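Local coordinates for protein signal recognition particle receptor beta subunit (Mus musculus, PDB 2FH5) that binds GTP as the beta subunit of the signal recognition particle receptor, which targets nascent secretory proteins to the endoplasmic reticulum membrane, at residues I136-R148 against Q167-Q179. Numbering follows the deposited sequence.
Sequences IQQQLEKELNTLR and QLGKKGKEFEFSQ
Asn145 and Phe175 bring the backbones closest, their CA atoms 4.9 Å apart, where the loop segment 167-179 passes along the helix segment 136-148. Arg148 is the main polar link. With chi1 at 53°, its CG is flanked by both the backbone N and the carbonyl carbon, and the extended chain beyond carries the guanidinium among loop carbonyls. NH1 donates to Leu168 O and Lys170 O, the latter also accepting from Lys173 N on the opposite face in the type I turn Lys170 to Lys173. Arg148 NH2 donates to Lys173 O at 2.7 Å, in the guanidinium plane. It also donates to Asn145 OD1. Phe175 CB lies over one guanidinium face. An alanine in place of Arg148 would probably leave the carbonyls of Leu168 and Lys173 without this donor and let the turn shift. Asn145 OD1 also accepts Phe175 N at 3.1 Å in an almost straight bond, from above the carbonyl plane. The segment lies in the connection from helix 133-150 to strand 184-188, an outermost strand of this chain's P-loop GTPase sheet. One turn before Asn145, Glu141 OE2 accepts hydrogen bonds from Phe177 N at 2.9 Å and Gln137 NE2, from opposite faces of the carboxylate. A water bridges the same oxygen to Ser178 N. Between these polar groups, Leu144 CD1 touches Phe177 CZ at 3.5 Å and Phe175 CE2 at 3.6 Å. Phe175 CE2 also lies over the Phe177 ring face, and Leu140 CB meets that ring at its edge. Phe186 of strand 184-188 packs edge-to-face with Phe177, while Leu180 touches Phe175.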
loop_
_atom_site.group_PDB
_atom_site.type_symbol
_atom_site.label_atom_id
_atom_site.label_comp_id
_atom_site.label_asym_id
_atom_site.label_seq_id
_atom_site.Cartn_x
_atom_site.Cartn_y
_atom_site.Cartn_z
ATOM N N ILE B 136 -19.538 10.309 -5.079
ATOM C CA ILE B 136 -18.984 9.720 -3.868
ATOM C C ILE B 136 -19.250 10.655 -2.688
ATOM O O ILE B 136 -19.592 10.193 -1.592
ATOM C CB ILE B 136 -17.477 9.416 -4.064
ATOM C CG1 ILE B 136 -17.358 8.144 -4.909
ATOM C CG2 ILE B 136 -16.751 9.279 -2.715
ATOM C CD1 ILE B 136 -15.984 7.923 -5.470
ATOM N N GLN B 137 -19.121 11.962 -2.915
ATOM C CA GLN B 137 -19.386 12.922 -1.853
ATOM C C GLN B 137 -20.840 12.821 -1.405
ATOM O O GLN B 137 -21.132 12.802 -0.205
ATOM C CB GLN B 137 -19.141 14.353 -2.306
ATOM C CG GLN B 137 -19.199 15.282 -1.118
ATOM C CD GLN B 137 -19.230 16.750 -1.474
ATOM O OE1 GLN B 137 -18.563 17.196 -2.405
ATOM N NE2 GLN B 137 -19.995 17.517 -0.708
ATOM N N GLN B 138 -21.744 12.751 -2.378
ATOM C CA GLN B 138 -23.163 12.658 -2.080
ATOM C C GLN B 138 -23.484 11.406 -1.260
ATOM O O GLN B 138 -24.126 11.508 -0.214
ATOM C CB GLN B 138 -23.991 12.682 -3.376
ATOM C CG GLN B 138 -25.416 12.136 -3.208
ATOM C CD GLN B 138 -26.276 12.257 -4.470
ATOM O OE1 GLN B 138 -25.774 12.151 -5.598
ATOM N NE2 GLN B 138 -27.586 12.463 -4.279
ATOM N N GLN B 139 -23.034 10.233 -1.710
ATOM C CA GLN B 139 -23.312 9.006 -0.967
ATOM C C GLN B 139 -22.619 8.965 0.402
ATOM O O GLN B 139 -23.152 8.404 1.361
ATOM C CB GLN B 139 -22.930 7.795 -1.806
ATOM C CG GLN B 139 -23.780 7.663 -3.057
ATOM C CD GLN B 139 -25.275 7.608 -2.735
ATOM O OE1 GLN B 139 -25.752 6.654 -2.096
ATOM N NE2 GLN B 139 -26.024 8.642 -3.164
ATOM N N LEU B 140 -21.444 9.564 0.519
ATOM C CA LEU B 140 -20.791 9.574 1.823
ATOM C C LEU B 140 -21.522 10.479 2.817
ATOM O O LEU B 140 -21.587 10.162 4.009
ATOM C CB LEU B 140 -19.346 10.030 1.709
ATOM C CG LEU B 140 -18.416 8.931 1.241
ATOM C CD1 LEU B 140 -17.105 9.573 0.857
ATOM C CD2 LEU B 140 -18.275 7.876 2.355
ATOM N N GLU B 141 -22.059 11.607 2.342
ATOM C CA GLU B 141 -22.797 12.504 3.238
ATOM C C GLU B 141 -24.045 11.777 3.735
ATOM O O GLU B 141 -24.324 11.736 4.934
ATOM C CB GLU B 141 -23.178 13.807 2.518
ATOM C CG GLU B 141 -21.951 14.597 2.102
ATOM C CD GLU B 141 -22.252 15.971 1.533
ATOM O OE1 GLU B 141 -23.248 16.115 0.792
ATOM O OE2 GLU B 141 -21.469 16.906 1.812
ATOM N N LYS B 142 -24.779 11.179 2.805
ATOM C CA LYS B 142 -25.981 10.447 3.163
ATOM C C LYS B 142 -25.653 9.358 4.194
ATOM O O LYS B 142 -26.396 9.141 5.142
ATOM C CB LYS B 142 -26.597 9.850 1.896
ATOM C CG LYS B 142 -27.643 8.763 2.139
ATOM C CD LYS B 142 -28.202 8.207 0.821
ATOM C CE LYS B 142 -29.218 7.083 1.081
ATOM N NZ LYS B 142 -29.791 6.504 -0.177
ATOM N N GLU B 143 -24.519 8.692 4.021
ATOM C CA GLU B 143 -24.104 7.621 4.918
ATOM C C GLU B 143 -23.580 8.104 6.283
ATOM O O GLU B 143 -23.846 7.496 7.309
ATOM C CB GLU B 143 -23.037 6.784 4.219
ATOM C CG GLU B 143 -22.751 5.467 4.891
ATOM C CD GLU B 143 -23.885 4.480 4.705
ATOM O OE1 GLU B 143 -24.354 4.323 3.544
ATOM O OE2 GLU B 143 -24.292 3.867 5.720
ATOM N N LEU B 144 -22.812 9.185 6.308
ATOM C CA LEU B 144 -22.316 9.682 7.587
ATOM C C LEU B 144 -23.529 10.219 8.357
ATOM O O LEU B 144 -23.575 10.203 9.590
ATOM C CB LEU B 144 -21.292 10.785 7.344
ATOM C CG LEU B 144 -19.996 10.327 6.655
ATOM C CD1 LEU B 144 -19.231 11.515 6.132
ATOM C CD2 LEU B 144 -19.162 9.550 7.638
ATOM N N ASN B 145 -24.530 10.670 7.609
ATOM C CA ASN B 145 -25.733 11.191 8.216
ATOM C C ASN B 145 -26.442 10.145 9.035
ATOM O O ASN B 145 -27.043 10.465 10.045
ATOM C CB ASN B 145 -26.701 11.737 7.174
ATOM C CG ASN B 145 -27.915 12.358 7.815
ATOM O OD1 ASN B 145 -27.803 13.295 8.622
ATOM N ND2 ASN B 145 -29.082 11.835 7.485
ATOM N N THR B 146 -26.396 8.893 8.605
ATOM C CA THR B 146 -27.044 7.839 9.389
ATOM C C THR B 146 -26.118 7.376 10.495
ATOM O O THR B 146 -26.563 7.095 11.597
ATOM C CB THR B 146 -27.425 6.613 8.540
ATOM O OG1 THR B 146 -28.412 6.990 7.579
ATOM C CG2 THR B 146 -28.008 5.522 9.415
ATOM N N LEU B 147 -24.824 7.315 10.201
ATOM C CA LEU B 147 -23.842 6.871 11.187
ATOM C C LEU B 147 -23.775 7.703 12.463
ATOM O O LEU B 147 -23.582 7.145 13.532
ATOM C CB LEU B 147 -22.435 6.813 10.578
ATOM C CG LEU B 147 -21.973 5.525 9.907
ATOM C CD1 LEU B 147 -20.609 5.769 9.325
ATOM C CD2 LEU B 147 -21.931 4.372 10.928
ATOM N N ARG B 148 -23.911 9.023 12.370
ATOM C CA ARG B 148 -23.846 9.825 13.584
ATOM C C ARG B 148 -25.017 9.546 14.518
ATOM O O ARG B 148 -25.000 9.945 15.682
ATOM C CB ARG B 148 -23.763 11.312 13.246
ATOM C CG ARG B 148 -24.815 11.760 12.337
ATOM C CD ARG B 148 -24.685 13.237 11.998
ATOM N NE ARG B 148 -25.885 13.654 11.270
ATOM C CZ ARG B 148 -26.270 14.910 11.118
ATOM N NH1 ARG B 148 -25.546 15.882 11.642
ATOM N NH2 ARG B 148 -27.382 15.182 10.445
ATOM N N GLN B 167 -19.085 15.741 17.734
ATOM C CA GLN B 167 -20.059 15.228 16.778
ATOM C C GLN B 167 -19.989 15.896 15.409
ATOM O O GLN B 167 -19.344 16.928 15.237
ATOM C CB GLN B 167 -21.469 15.376 17.331
ATOM C CG GLN B 167 -21.976 16.790 17.321
ATOM C CD GLN B 167 -23.444 16.848 17.627
ATOM O OE1 GLN B 167 -23.861 16.586 18.755
ATOM N NE2 GLN B 167 -24.247 17.170 16.617
ATOM N N LEU B 168 -20.688 15.306 14.442
ATOM C CA LEU B 168 -20.687 15.807 13.071
ATOM C C LEU B 168 -21.773 16.818 12.731
ATOM O O LEU B 168 -22.954 16.500 12.773
ATOM C CB LEU B 168 -20.793 14.634 12.088
ATOM C CG LEU B 168 -19.715 13.550 12.026
ATOM C CD1 LEU B 168 -20.023 12.654 10.837
ATOM C CD2 LEU B 168 -18.332 14.163 11.873
ATOM N N GLY B 169 -21.363 18.027 12.368
ATOM C CA GLY B 169 -22.317 19.064 11.996
ATOM C C GLY B 169 -23.388 19.341 13.036
ATOM O O GLY B 169 -23.120 19.309 14.245
ATOM N N LYS B 170 -24.608 19.623 12.582
ATOM C CA LYS B 170 -25.696 19.898 13.517
ATOM C C LYS B 170 -26.688 18.745 13.532
ATOM O O LYS B 170 -27.111 18.272 12.469
ATOM C CB LYS B 170 -26.395 21.205 13.138
ATOM C CG LYS B 170 -25.629 22.446 13.565
ATOM C CD LYS B 170 -25.655 22.622 15.079
ATOM C CE LYS B 170 -24.690 23.716 15.513
ATOM N NZ LYS B 170 -24.740 24.892 14.601
ATOM N N LYS B 171 -27.052 18.300 14.734
ATOM C CA LYS B 171 -27.979 17.178 14.893
ATOM C C LYS B 171 -29.292 17.344 14.120
ATOM O O LYS B 171 -29.809 16.384 13.531
ATOM C CB LYS B 171 -28.290 16.954 16.372
ATOM C CG LYS B 171 -28.889 18.165 17.073
ATOM C CD LYS B 171 -29.458 17.810 18.438
ATOM C CE LYS B 171 -30.742 17.038 18.290
ATOM N NZ LYS B 171 -31.065 16.196 19.482
ATOM N N GLY B 172 -29.813 18.567 14.108
ATOM C CA GLY B 172 -31.063 18.843 13.429
ATOM C C GLY B 172 -31.032 19.024 11.927
ATOM O O GLY B 172 -32.083 19.114 11.307
ATOM N N LYS B 173 -29.856 19.099 11.321
ATOM C CA LYS B 173 -29.813 19.233 9.866
ATOM C C LYS B 173 -29.017 18.103 9.197
ATOM O O LYS B 173 -27.967 17.691 9.703
ATOM C CB LYS B 173 -29.220 20.583 9.456
ATOM C CG LYS B 173 -29.492 20.879 7.983
ATOM C CD LYS B 173 -28.649 22.007 7.402
ATOM C CE LYS B 173 -28.810 22.002 5.886
ATOM N NZ LYS B 173 -28.614 20.603 5.338
ATOM N N GLU B 174 -29.524 17.612 8.066
ATOM C CA GLU B 174 -28.877 16.541 7.309
ATOM C C GLU B 174 -27.383 16.831 7.104
ATOM O O GLU B 174 -27.011 17.882 6.584
ATOM C CB GLU B 174 -29.569 16.368 5.952
ATOM C CG GLU B 174 -31.073 16.108 6.065
ATOM C CD GLU B 174 -31.433 14.644 6.332
ATOM O OE1 GLU B 174 -31.398 13.844 5.369
ATOM O OE2 GLU B 174 -31.749 14.291 7.494
ATOM N N PHE B 175 -26.539 15.885 7.514
ATOM C CA PHE B 175 -25.086 16.030 7.408
ATOM C C PHE B 175 -24.538 16.405 6.043
ATOM O O PHE B 175 -25.010 15.916 5.023
ATOM C CB PHE B 175 -24.358 14.748 7.826
ATOM C CG PHE B 175 -22.864 14.871 7.724
ATOM C CD1 PHE B 175 -22.149 15.545 8.703
ATOM C CD2 PHE B 175 -22.195 14.450 6.590
ATOM C CE1 PHE B 175 -20.802 15.808 8.548
ATOM C CE2 PHE B 175 -20.837 14.719 6.431
ATOM C CZ PHE B 175 -20.149 15.399 7.412
ATOM N N GLU B 176 -23.515 17.258 6.049
ATOM C CA GLU B 176 -22.834 17.682 4.830
ATOM C C GLU B 176 -21.437 18.044 5.265
ATOM O O GLU B 176 -21.252 18.531 6.369
ATOM C CB GLU B 176 -23.518 18.896 4.189
ATOM C CG GLU B 176 -24.689 18.524 3.298
ATOM C CD GLU B 176 -25.460 19.731 2.789
ATOM O OE1 GLU B 176 -24.912 20.521 1.988
ATOM O OE2 GLU B 176 -26.630 19.883 3.202
ATOM N N PHE B 177 -20.452 17.796 4.411
ATOM C CA PHE B 177 -19.067 18.109 4.748
ATOM C C PHE B 177 -18.815 19.590 5.023
ATOM O O PHE B 177 -17.973 19.923 5.859
ATOM C CB PHE B 177 -18.141 17.609 3.641
ATOM C CG PHE B 177 -17.993 16.106 3.605
ATOM C CD1 PHE B 177 -17.213 15.445 4.555
ATOM C CD2 PHE B 177 -18.642 15.349 2.622
ATOM C CE1 PHE B 177 -17.079 14.036 4.526
ATOM C CE2 PHE B 177 -18.519 13.948 2.578
ATOM C CZ PHE B 177 -17.738 13.288 3.529
ATOM N N SER B 178 -19.536 20.478 4.339
ATOM C CA SER B 178 -19.375 21.929 4.551
ATOM C C SER B 178 -19.685 22.386 5.999
ATOM O O SER B 178 -19.165 23.397 6.452
ATOM C CB SER B 178 -20.257 22.711 3.581
ATOM O OG SER B 178 -21.625 22.483 3.867
ATOM N N GLN B 179 -20.517 21.641 6.720
ATOM C CA GLN B 179 -20.845 21.990 8.101
ATOM C C GLN B 179 -19.674 21.697 9.044
ATOM O O GLN B 179 -19.730 21.970 10.245
ATOM C CB GLN B 179 -22.057 21.181 8.586
ATOM C CG GLN B 179 -23.190 21.086 7.595
ATOM C CD GLN B 179 -24.226 20.081 8.026
ATOM O OE1 GLN B 179 -24.078 19.433 9.074
ATOM N NE2 GLN B 179 -25.292 19.935 7.226
HETATM O O HOH W 1 -23.278 18.977 -0.005
HETATM O O HOH W 2 -20.659 19.633 1.636
#